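Local coordinates for protein Cyclo(L-tyrosyl-L-tyrosyl) synthase (Mycobacterium tuberculosis, PDB 2X9Q) that probably joins two tyrosyl groups delivered by tyrosyl-tRNA into the cyclic dipeptide cyclo(L-Tyr-L-Tyr), an intermediate on the way to mycocyclosin, without using ATP, at residues I85-S88 with Y93-R96; T153-L158 with A163-R168; A60-L65 with G106-D111. All coordinates share one frame; numbering follows the deposited sequence.

Interaction 1: I85-S88 with Y93-R96; sequences IGVS and YFSR
At the carboxyl end of strand 82-87, in the Rossmann-like fold of this enzyme, V87 meets F94 of the loop that leads into helix 96-109. The ring of F94 lies against the strand end. V87 CG1 sits over one face, offset toward the rim, 3.5 Å from F94 CG. This is a CH-pi contact, with V87 CG1 3.8 Å from the centroid of the F94 ring and 23° off its normal. The methyl gets there because it stands anti to the V87 backbone N (chi1 -177°), while CG2 is turned back beside that nitrogen. The opposite face is met by the edge of the neighbouring Y93 ring, whose CD2 stands over its centre, so F94 is clasped between an aliphatic and an aromatic group.

Farther out, the ring meets the strand backbone obliquely: F94 CZ lies 3.6 Å from the carbonyl oxygen of G86, and F94 CE2 is 3.6 Å from S88 N. An inverse gamma turn centred on F94 redirects the chain, after which S95 serves as N-cap of helix 96-109, its OG accepting from the backbone N of R98. H254 also meets the F94 ring, with the two planes steeply inclined.

S88, by similarity the catalytic nucleophile, lies beside this packing, at the end of a central parallel strand where active sites of such folds are classically found; its OG is 4.3 Å from F94 CE2. That hydroxyl is hydrogen-bonded to the hydroxyl of Y253, a residue that probably binds substrate. The chemistry therefore divides: dispersion and CH-pi forces, with no direct polar bond between the two segments, fix the ring against the strand, while the polar end of S88 is engaged by Y253.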
ATOM      1  N   ILE A  85       5.856   3.904  -1.798  1.00 20.26           N
ATOM      2  CA  ILE A  85       5.183   4.831  -0.905  1.00 20.27           C
ATOM      3  C   ILE A  85       3.748   4.924  -1.438  1.00 22.06           C
ATOM      4  O   ILE A  85       3.522   5.590  -2.452  1.00 21.63           O
ATOM      5  CB  ILE A  85       5.900   6.178  -0.971  1.00 20.65           C
ATOM      6  CG1 ILE A  85       7.373   5.926  -0.459  1.00 21.46           C
ATOM      7  CG2 ILE A  85       5.321   7.201   0.046  1.00 20.70           C
ATOM      8  CD1 ILE A  85       8.182   7.241  -0.311  1.00 24.27           C
ATOM      9  N   GLY A  86       2.823   4.202  -0.821  1.00 19.64           N
ATOM     10  CA  GLY A  86       1.445   4.182  -1.307  1.00 21.52           C
ATOM     11  C   GLY A  86       0.782   5.488  -0.863  1.00 21.80           C
ATOM     12  O   GLY A  86       1.139   6.042   0.207  1.00 21.14           O
ATOM     13  N   VAL A  87      -0.096   6.036  -1.709  1.00 20.70           N
ATOM     14  CA  VAL A  87      -0.728   7.321  -1.344  1.00 21.37           C
ATOM     15  C   VAL A  87      -2.244   7.156  -1.597  1.00 22.11           C
ATOM     16  O   VAL A  87      -2.609   6.604  -2.587  1.00 22.56           O
ATOM     17  CB  VAL A  87      -0.140   8.523  -2.186  1.00 21.25           C
ATOM     18  CG1 VAL A  87      -0.780   9.833  -1.713  1.00 21.81           C
ATOM     19  CG2 VAL A  87       1.386   8.629  -2.022  1.00 19.27           C
ATOM     20  N   SER A  88      -3.088   7.516  -0.622  1.00 25.26           N
ATOM     21  CA  SER A  88      -4.553   7.396  -0.700  1.00 26.75           C
ATOM     22  C   SER A  88      -5.156   8.755  -1.065  1.00 24.75           C
ATOM     23  O   SER A  88      -4.801   9.753  -0.482  1.00 24.96           O
ATOM     24  CB  SER A  88      -5.129   7.077   0.678  1.00 26.57           C
ATOM     25  OG  SER A  88      -4.442   5.937   1.158  1.00 40.76           O
ATOM     26  N   TYR A  93      -3.506  13.595   5.354  1.00 29.54           N
ATOM     27  CA  TYR A  93      -2.107  13.282   5.760  1.00 27.06           C
ATOM     28  C   TYR A  93      -1.130  13.586   4.614  1.00 24.72           C
ATOM     29  O   TYR A  93      -0.006  14.050   4.829  1.00 24.86           O
ATOM     30  CB  TYR A  93      -2.038  11.786   6.164  1.00 24.66           C
ATOM     31  CG  TYR A  93      -0.644  11.348   6.541  1.00 28.93           C
ATOM     32  CD1 TYR A  93      -0.123  11.624   7.820  1.00 31.65           C
ATOM     33  CD2 TYR A  93       0.168  10.637   5.629  1.00 26.81           C
ATOM     34  CE1 TYR A  93       1.198  11.183   8.194  1.00 32.46           C
ATOM     35  CE2 TYR A  93       1.428  10.214   5.974  1.00 26.45           C
ATOM     36  CZ  TYR A  93       1.945  10.463   7.260  1.00 27.48           C
ATOM     37  OH  TYR A  93       3.245  10.033   7.550  1.00 29.40           O
ATOM     38  N   PHE A  94      -1.545  13.310   3.381  1.00 24.77           N
ATOM     39  CA  PHE A  94      -0.675  13.510   2.205  1.00 24.16           C
ATOM     40  C   PHE A  94      -0.701  14.914   1.676  1.00 25.41           C
ATOM     41  O   PHE A  94      -1.074  15.164   0.524  1.00 25.34           O
ATOM     42  CB  PHE A  94      -0.927  12.455   1.075  1.00 21.66           C
ATOM     43  CG  PHE A  94      -0.711  11.016   1.574  1.00 20.67           C
ATOM     44  CD1 PHE A  94       0.601  10.534   1.748  1.00 21.60           C
ATOM     45  CD2 PHE A  94      -1.810  10.175   1.888  1.00 21.45           C
ATOM     46  CE1 PHE A  94       0.832   9.206   2.223  1.00 21.60           C
ATOM     47  CE2 PHE A  94      -1.621   8.857   2.424  1.00 20.88           C
ATOM     48  CZ  PHE A  94      -0.262   8.387   2.547  1.00 21.45           C
ATOM     49  N   SER A  95      -0.234  15.829   2.512  1.00 26.38           N
ATOM     50  CA  SER A  95      -0.123  17.222   2.136  1.00 27.32           C
ATOM     51  C   SER A  95       1.075  17.318   1.200  1.00 27.58           C
ATOM     52  O   SER A  95       1.883  16.354   1.102  1.00 26.19           O
ATOM     53  CB  SER A  95       0.120  18.059   3.425  1.00 28.06           C
ATOM     54  OG  SER A  95       1.490  17.821   3.842  1.00 29.84           O
ATOM     55  N   ARG A  96       1.213  18.466   0.520  1.00 25.12           N
ATOM     56  CA  ARG A  96       2.398  18.716  -0.282  1.00 26.67           C
ATOM     57  C   ARG A  96       3.696  18.586   0.525  1.00 26.67           C
ATOM     58  O   ARG A  96       4.687  18.033   0.038  1.00 26.70           O
ATOM     59  CB  ARG A  96       2.327  20.141  -0.953  1.00 27.02           C
ATOM     60  CG  ARG A  96       1.424  20.159  -2.230  1.00 27.71           C
ATOM     61  CD  ARG A  96       2.128  19.538  -3.433  1.00 32.54           C
ATOM     62  NE  ARG A  96       3.405  20.239  -3.564  1.00 36.39           N
ATOM     63  CZ  ARG A  96       3.537  21.437  -4.143  1.00 42.06           C
ATOM     64  NH1 ARG A  96       4.724  22.054  -4.120  1.00 38.56           N
ATOM     65  NH2 ARG A  96       2.482  22.027  -4.747  1.00 37.13           N
TER

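Interaction 2: T153-L158 with A163-R168; sequences TTVNEL and ARLCVR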
ATOM      1  N   THR A 153       3.842  17.026  -8.830  1.00 28.02           N
ATOM      2  CA  THR A 153       4.649  18.223  -8.563  1.00 30.06           C
ATOM      3  C   THR A 153       5.836  17.822  -7.691  1.00 31.01           C
ATOM      4  O   THR A 153       6.975  18.218  -7.946  1.00 30.58           O
ATOM      5  CB  THR A 153       3.776  19.281  -7.847  1.00 30.62           C
ATOM      6  OG1 THR A 153       2.676  19.607  -8.713  1.00 32.12           O
ATOM      7  CG2 THR A 153       4.615  20.629  -7.425  1.00 33.42           C
ATOM      8  N   THR A 154       5.560  17.055  -6.633  1.00 29.57           N
ATOM      9  CA  THR A 154       6.634  16.531  -5.780  1.00 28.52           C
ATOM     10  C   THR A 154       7.796  15.891  -6.568  1.00 27.68           C
ATOM     11  O   THR A 154       8.979  16.203  -6.354  1.00 27.98           O
ATOM     12  CB  THR A 154       6.068  15.554  -4.731  1.00 27.57           C
ATOM     13  OG1 THR A 154       5.063  16.228  -3.949  1.00 22.91           O
ATOM     14  CG2 THR A 154       7.234  15.111  -3.814  1.00 27.11           C
ATOM     15  N   VAL A 155       7.455  15.023  -7.487  1.00 27.69           N
ATOM     16  CA  VAL A 155       8.445  14.198  -8.196  1.00 28.47           C
ATOM     17  C   VAL A 155       9.221  15.075  -9.188  1.00 31.36           C
ATOM     18  O   VAL A 155      10.426  14.883  -9.391  1.00 29.14           O
ATOM     19  CB  VAL A 155       7.786  12.971  -8.861  1.00 27.38           C
ATOM     20  CG1 VAL A 155       8.678  12.287  -9.855  1.00 29.54           C
ATOM     21  CG2 VAL A 155       7.266  11.924  -7.766  1.00 23.16           C
ATOM     22  N   ASN A 156       8.520  16.056  -9.780  1.00 32.48           N
ATOM     23  CA  ASN A 156       9.133  16.960 -10.780  1.00 34.68           C
ATOM     24  C   ASN A 156      10.159  17.827 -10.041  1.00 35.82           C
ATOM     25  O   ASN A 156      11.259  18.039 -10.519  1.00 36.30           O
ATOM     26  CB  ASN A 156       8.045  17.860 -11.438  1.00 34.05           C
ATOM     27  CG  ASN A 156       7.194  17.107 -12.449  1.00 37.48           C
ATOM     28  OD1 ASN A 156       7.499  15.987 -12.832  1.00 42.52           O
ATOM     29  ND2 ASN A 156       6.078  17.710 -12.851  1.00 41.55           N
ATOM     30  N   GLU A 157       9.775  18.258  -8.854  1.00 35.06           N
ATOM     31  CA  GLU A 157      10.623  19.039  -7.985  1.00 37.81           C
ATOM     32  C   GLU A 157      11.852  18.302  -7.473  1.00 36.92           C
ATOM     33  O   GLU A 157      12.982  18.851  -7.462  1.00 36.51           O
ATOM     34  CB  GLU A 157       9.808  19.376  -6.776  1.00 38.75           C
ATOM     35  CG  GLU A 157      10.200  20.585  -6.062  1.00 47.03           C
ATOM     36  CD  GLU A 157       8.964  21.271  -5.578  1.00 56.10           C
ATOM     37  OE1 GLU A 157       8.720  21.159  -4.363  1.00 60.58           O
ATOM     38  OE2 GLU A 157       8.218  21.872  -6.419  1.00 60.40           O
ATOM     39  N   LEU A 158      11.657  17.060  -7.020  1.00 35.26           N
ATOM     40  CA  LEU A 158      12.790  16.283  -6.437  1.00 33.01           C
ATOM     41  C   LEU A 158      13.639  15.562  -7.413  1.00 33.12           C
ATOM     42  O   LEU A 158      14.799  15.305  -7.118  1.00 32.93           O
ATOM     43  CB  LEU A 158      12.291  15.264  -5.368  1.00 32.29           C
ATOM     44  CG  LEU A 158      11.641  15.913  -4.164  1.00 29.07           C
ATOM     45  CD1 LEU A 158      11.081  14.817  -3.177  1.00 26.98           C
ATOM     46  CD2 LEU A 158      12.648  16.828  -3.454  1.00 32.90           C
ATOM     47  N   ALA A 163      14.986   9.781 -12.861  1.00 39.93           N
ATOM     48  CA  ALA A 163      16.030   8.773 -12.786  1.00 39.51           C
ATOM     49  C   ALA A 163      15.742   7.749 -11.664  1.00 38.84           C
ATOM     50  O   ALA A 163      16.022   6.553 -11.834  1.00 37.67           O
ATOM     51  CB  ALA A 163      17.401   9.472 -12.492  1.00 38.63           C
ATOM     52  N   ARG A 164      15.290   8.225 -10.491  1.00 35.87           N
ATOM     53  CA  ARG A 164      15.148   7.301  -9.377  1.00 34.26           C
ATOM     54  C   ARG A 164      13.733   7.218  -8.733  1.00 33.79           C
ATOM     55  O   ARG A 164      13.398   6.211  -8.097  1.00 32.11           O
ATOM     56  CB  ARG A 164      16.198   7.639  -8.322  1.00 34.59           C
ATOM     57  CG  ARG A 164      17.680   7.426  -8.899  1.00 36.07           C
ATOM     58  CD  ARG A 164      18.638   7.905  -7.947  1.00 33.80           C
ATOM     59  NE  ARG A 164      18.446   7.264  -6.672  1.00 36.26           N
ATOM     60  CZ  ARG A 164      18.517   7.895  -5.510  1.00 32.43           C
ATOM     61  NH1 ARG A 164      18.829   9.163  -5.514  1.00 32.23           N
ATOM     62  NH2 ARG A 164      18.305   7.274  -4.359  1.00 28.05           N
ATOM     63  N   LEU A 165      12.964   8.301  -8.876  1.00 30.96           N
ATOM     64  CA  LEU A 165      11.685   8.521  -8.237  1.00 30.47           C
ATOM     65  C   LEU A 165      10.609   8.705  -9.293  1.00 31.06           C
ATOM     66  O   LEU A 165      10.822   9.486 -10.266  1.00 29.66           O
ATOM     67  CB  LEU A 165      11.833   9.747  -7.376  1.00 29.43           C
ATOM     68  CG  LEU A 165      10.552  10.243  -6.805  1.00 31.01           C
ATOM     69  CD1 LEU A 165      10.101   9.220  -5.701  1.00 28.23           C
ATOM     70  CD2 LEU A 165      10.948  11.534  -6.206  1.00 23.98           C
ATOM     71  N   CYS A 166       9.517   7.907  -9.182  1.00 28.73           N
ATOM     72  CA  CYS A 166       8.451   7.832 -10.189  1.00 28.98           C
ATOM     73  C   CYS A 166       7.094   7.852  -9.454  1.00 26.85           C
ATOM     74  O   CYS A 166       7.033   7.533  -8.254  1.00 22.73           O
ATOM     75  CB  CYS A 166       8.573   6.517 -10.946  1.00 30.58           C
ATOM     76  SG  CYS A 166      10.046   6.449 -12.099  1.00 52.11           S
ATOM     77  N   VAL A 167       6.017   8.256 -10.135  1.00 26.39           N
ATOM     78  CA  VAL A 167       4.666   8.194  -9.569  1.00 24.62           C
ATOM     79  C   VAL A 167       3.854   7.440 -10.578  1.00 26.49           C
ATOM     80  O   VAL A 167       4.060   7.585 -11.779  1.00 24.55           O
ATOM     81  CB  VAL A 167       3.999   9.564  -9.315  1.00 26.49           C
ATOM     82  CG1 VAL A 167       4.233  10.602 -10.466  1.00 26.94           C
ATOM     83  CG2 VAL A 167       2.424   9.378  -8.999  1.00 23.91           C
ATOM     84  N   ARG A 168       2.935   6.595 -10.125  1.00 25.58           N
ATOM     85  CA  ARG A 168       1.974   6.098 -11.103  1.00 26.75           C
ATOM     86  C   ARG A 168       0.705   5.648 -10.406  1.00 23.43           C
ATOM     87  O   ARG A 168       0.744   5.392  -9.229  1.00 21.44           O
ATOM     88  CB  ARG A 168       2.531   4.960 -11.914  1.00 28.85           C
ATOM     89  CG  ARG A 168       2.578   3.667 -11.181  1.00 33.43           C
ATOM     90  CD  ARG A 168       3.479   2.650 -11.984  1.00 37.46           C
ATOM     91  NE  ARG A 168       4.887   2.861 -11.643  1.00 37.48           N
ATOM     92  CZ  ARG A 168       5.932   2.355 -12.323  1.00 38.60           C
ATOM     93  NH1 ARG A 168       5.764   1.600 -13.392  1.00 35.11           N
ATOM     94  NH2 ARG A 168       7.159   2.615 -11.930  1.00 36.84           N
TER
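The end of helix 133-158 runs almost antiparallel to strand 165-169, with the short axes of 153-158 and 165-168 inclined at 163° and approaching to 8.4 Å. After a short loop the chain thus doubles back, and the strand lies against the helix that precedes it. The helix belongs to the beta-alpha-beta crossover that leads from strand 112-117 to the adjacent parallel strand 165-169, at the edge of the sheet.

V155 carries the contact, its two methyls dividing the work. CG1 stands anti to the backbone N (chi1 166°) and lies over the strand backbone, 3.6 Å from the carbonyl oxygen of L165. This leaves CG2, anti to the carbonyl carbon, to pack against the L165 side chain 3.8 Å from L165 CG, and it also reaches V167 CG1 at 4.3 Å. V155 CG2 sits between the side chains of L165 and V167, two residues apart and therefore on the same side of the sheet, while C166 between them points its CB away from the helix. One turn further along, L158 extends the patch through its CB, which lies 4.1 Å from L165 CD2. L165 can serve both helix residues because its CG is anti to the backbone N (chi1 171°), carrying the branched end toward the helix.

Neighbouring elements continue the apolar layer: F115 of strand 112-117 touches V155, and L104 of helix 96-109 touches L158.

All contacts between side chains across the interface are aliphatic, and V155 and L165 are buried. What holds helix to strand is consequently shape and the hydrophobic effect, whereas the loop joining them is tied in part by the backbone N-H groups of A163, R164 and L165 donating to the carboxylate of D159.

Interaction 3: A60-L65 with G106-D111; sequences AQEGFL and GLTNFD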
ATOM      1  N   ALA A  60      14.663   6.168  13.551  1.00 38.37           N
ATOM      2  CA  ALA A  60      14.516   7.563  13.071  1.00 37.69           C
ATOM      3  C   ALA A  60      15.399   7.889  11.854  1.00 37.75           C
ATOM      4  O   ALA A  60      16.609   7.685  11.898  1.00 35.51           O
ATOM      5  CB  ALA A  60      14.777   8.544  14.202  1.00 37.45           C
ATOM      6  N   GLN A  61      14.766   8.327  10.738  1.00 36.55           N
ATOM      7  CA  GLN A  61      15.469   8.615   9.490  1.00 35.92           C
ATOM      8  C   GLN A  61      14.806   9.852   8.833  1.00 36.57           C
ATOM      9  O   GLN A  61      13.598   9.833   8.527  1.00 36.01           O
ATOM     10  CB  GLN A  61      15.361   7.441   8.467  1.00 35.48           C
ATOM     11  CG  GLN A  61      15.828   6.111   8.935  1.00 36.54           C
ATOM     12  CD  GLN A  61      15.971   5.114   7.799  1.00 32.87           C
ATOM     13  OE1 GLN A  61      15.067   4.902   6.969  1.00 31.38           O
ATOM     14  NE2 GLN A  61      17.093   4.439   7.786  1.00 34.92           N
ATOM     15  N   GLU A  62      15.584  10.916   8.604  1.00 36.95           N
ATOM     16  CA  GLU A  62      15.123  12.120   7.880  1.00 36.80           C
ATOM     17  C   GLU A  62      13.706  12.526   8.238  1.00 35.47           C
ATOM     18  O   GLU A  62      12.857  12.677   7.328  1.00 38.25           O
ATOM     19  CB  GLU A  62      15.185  11.892   6.364  1.00 37.17           C
ATOM     20  CG  GLU A  62      16.591  11.702   5.816  1.00 42.42           C
ATOM     21  CD  GLU A  62      17.185  10.355   6.247  1.00 49.52           C
ATOM     22  OE1 GLU A  62      16.464   9.330   6.170  1.00 48.44           O
ATOM     23  OE2 GLU A  62      18.356  10.323   6.664  1.00 49.20           O
ATOM     24  N   GLY A  63      13.431  12.635   9.525  1.00 32.67           N
ATOM     25  CA  GLY A  63      12.138  13.156  10.009  1.00 32.28           C
ATOM     26  C   GLY A  63      10.991  12.132  10.147  1.00 30.53           C
ATOM     27  O   GLY A  63       9.873  12.496  10.556  1.00 29.38           O
ATOM     28  N   PHE A  64      11.291  10.861   9.877  1.00 28.42           N
ATOM     29  CA  PHE A  64      10.312   9.757  10.027  1.00 29.82           C
ATOM     30  C   PHE A  64      10.733   8.673  11.032  1.00 28.69           C
ATOM     31  O   PHE A  64      11.901   8.407  11.172  1.00 30.31           O
ATOM     32  CB  PHE A  64      10.112   9.094   8.637  1.00 28.38           C
ATOM     33  CG  PHE A  64       9.345  10.000   7.714  1.00 27.16           C
ATOM     34  CD1 PHE A  64      10.000  10.756   6.771  1.00 28.97           C
ATOM     35  CD2 PHE A  64       7.990  10.165   7.881  1.00 28.30           C
ATOM     36  CE1 PHE A  64       9.272  11.686   5.954  1.00 28.85           C
ATOM     37  CE2 PHE A  64       7.236  11.066   7.055  1.00 26.62           C
ATOM     38  CZ  PHE A  64       7.889  11.817   6.102  1.00 25.67           C
ATOM     39  N   LEU A  65       9.792   8.029  11.673  1.00 27.24           N
ATOM     40  CA  LEU A  65      10.127   6.833  12.390  1.00 26.71           C
ATOM     41  C   LEU A  65       9.778   5.698  11.403  1.00 27.71           C
ATOM     42  O   LEU A  65       8.641   5.687  10.859  1.00 27.04           O
ATOM     43  CB  LEU A  65       9.307   6.744  13.647  1.00 26.64           C
ATOM     44  CG  LEU A  65       9.480   7.924  14.661  1.00 33.38           C
ATOM     45  CD1 LEU A  65       8.498   7.810  15.789  1.00 38.76           C
ATOM     46  CD2 LEU A  65      10.895   8.037  15.294  1.00 37.28           C
ATOM     47  N   GLY A 106      12.759   8.869   1.014  1.00 27.17           N
ATOM     48  CA  GLY A 106      12.901   7.745   0.065  1.00 24.67           C
ATOM     49  C   GLY A 106      14.210   7.753  -0.729  1.00 28.77           C
ATOM     50  O   GLY A 106      14.878   6.693  -0.903  1.00 27.63           O
ATOM     51  N   LEU A 107      14.571   8.923  -1.266  1.00 28.52           N
ATOM     52  CA  LEU A 107      15.755   8.972  -2.071  1.00 29.89           C
ATOM     53  C   LEU A 107      17.015   8.854  -1.217  1.00 28.85           C
ATOM     54  O   LEU A 107      18.031   8.401  -1.722  1.00 31.04           O
ATOM     55  CB  LEU A 107      15.803  10.272  -2.874  1.00 30.78           C
ATOM     56  CG  LEU A 107      14.840  10.340  -4.065  1.00 30.18           C
ATOM     57  CD1 LEU A 107      14.829  11.709  -4.688  1.00 32.57           C
ATOM     58  CD2 LEU A 107      15.051   9.275  -5.089  1.00 30.13           C
ATOM     59  N   THR A 108      16.958   9.268   0.029  1.00 29.67           N
ATOM     60  CA  THR A 108      18.081   9.064   0.938  1.00 31.57           C
ATOM     61  C   THR A 108      18.296   7.563   1.227  1.00 32.88           C
ATOM     62  O   THR A 108      19.450   7.139   1.418  1.00 32.91           O
ATOM     63  CB  THR A 108      17.907   9.857   2.217  1.00 31.94           C
ATOM     64  OG1 THR A 108      17.743  11.226   1.825  1.00 32.91           O
ATOM     65  CG2 THR A 108      19.151   9.676   3.237  1.00 30.11           C
ATOM     66  N   ASN A 109      17.214   6.754   1.226  1.00 29.28           N
ATOM     67  CA  ASN A 109      17.337   5.425   1.782  1.00 28.80           C
ATOM     68  C   ASN A 109      17.186   4.283   0.814  1.00 26.85           C
ATOM     69  O   ASN A 109      17.486   3.199   1.189  1.00 29.07           O
ATOM     70  CB  ASN A 109      16.466   5.287   3.028  1.00 28.08           C
ATOM     71  CG  ASN A 109      16.927   6.205   4.156  1.00 32.12           C
ATOM     72  OD1 ASN A 109      17.845   5.859   4.884  1.00 28.20           O
ATOM     73  ND2 ASN A 109      16.286   7.340   4.327  1.00 27.60           N
ATOM     74  N   PHE A 110      16.837   4.524  -0.442  1.00 26.17           N
ATOM     75  CA  PHE A 110      16.616   3.437  -1.425  1.00 25.03           C
ATOM     76  C   PHE A 110      17.192   3.790  -2.788  1.00 25.35           C
ATOM     77  O   PHE A 110      17.100   4.958  -3.180  1.00 28.67           O
ATOM     78  CB  PHE A 110      15.085   3.173  -1.570  1.00 22.74           C
ATOM     79  CG  PHE A 110      14.422   2.842  -0.273  1.00 20.50           C
ATOM     80  CD1 PHE A 110      14.370   1.537   0.148  1.00 20.88           C
ATOM     81  CD2 PHE A 110      13.952   3.838   0.560  1.00 22.72           C
ATOM     82  CE1 PHE A 110      13.781   1.199   1.392  1.00 21.97           C
ATOM     83  CE2 PHE A 110      13.414   3.539   1.827  1.00 24.80           C
ATOM     84  CZ  PHE A 110      13.297   2.246   2.240  1.00 23.46           C
ATOM     85  N   ASP A 111      17.637   2.809  -3.574  1.00 25.66           N
ATOM     86  CA  ASP A 111      18.089   3.138  -4.917  1.00 26.47           C
ATOM     87  C   ASP A 111      16.984   3.704  -5.798  1.00 28.54           C
ATOM     88  O   ASP A 111      17.222   4.534  -6.695  1.00 25.44           O
ATOM     89  CB  ASP A 111      18.747   1.983  -5.636  1.00 26.78           C
ATOM     90  CG  ASP A 111      20.046   1.512  -4.913  1.00 31.08           C
ATOM     91  OD1 ASP A 111      20.615   2.268  -4.088  1.00 25.34           O
ATOM     92  OD2 ASP A 111      20.388   0.339  -5.108  1.00 28.36           O
TER
HETATM   93  O   HOH W   1      18.118   2.827   6.026  1.00 47.62           O
HETATM   94  O   HOH W   2      19.128   7.515   6.512  1.00 40.77           O
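The direct hydrogen bond between the two segments runs from N109 ND2 to E62 OE1, at 2.7 Å with an N-H...O angle of 158°. The oxygen lies in the amide plane of N109, but the donor meets the glutamate from above its carboxylate plane, 47° out of it. E62 reaches across because its chain bends at chi2 (71°), and the same amide nitrogen also donates to the carbonyl of W105. Q61 OE1 accepts from H77 and W105, and T108 OG1 is hydrogen-bonded to L104 O.

Water supplies a second set of bonds. One molecule donates to both E62 OE2 and N109 OD1, at 2.7 Å from the latter. Another accepts from Q61 NE2 at 2.6 Å and donates to N109 OD1 over a longer distance. N109 is therefore linked to the hairpin through both ends of its amide.

Packing completes the contact. The amides of Q61 and N109 are stacked with planes 21° apart; Q61 NE2 and N109 OD1 come to 3.3 Å, but the angle is too poor for a bond. T108 CG2 lies 3.6 Å from E62 OE2.

This polar surface contact joins a beta hairpin to a helix end: a type I' turn from Q61 to F64, typical of tight two-residue hairpins, faces the C-terminal end of helix 96-109.

In the fold
The three contacts illustrate how chemistry follows position in one mixed sheet and its flanking helices. Interactions 1 and 2 are both partly buried and mainly apolar, but interaction 1 packs an aromatic ring beside the probable catalytic serine, whereas interaction 2 pairs aliphatic side chains and lies at an outermost strand, away from the active site. Interaction 3 is a surface contact of amides, a carboxylate and water at the hairpin edge. Helix 96-109 connects them: it begins at interaction 1, ends at interaction 3 and flanks interaction 2. R96 packs on T153, Y93 touches F64, and R164 probably hydrogen-bonds through NH2 to the carbonyls of L107 and F110.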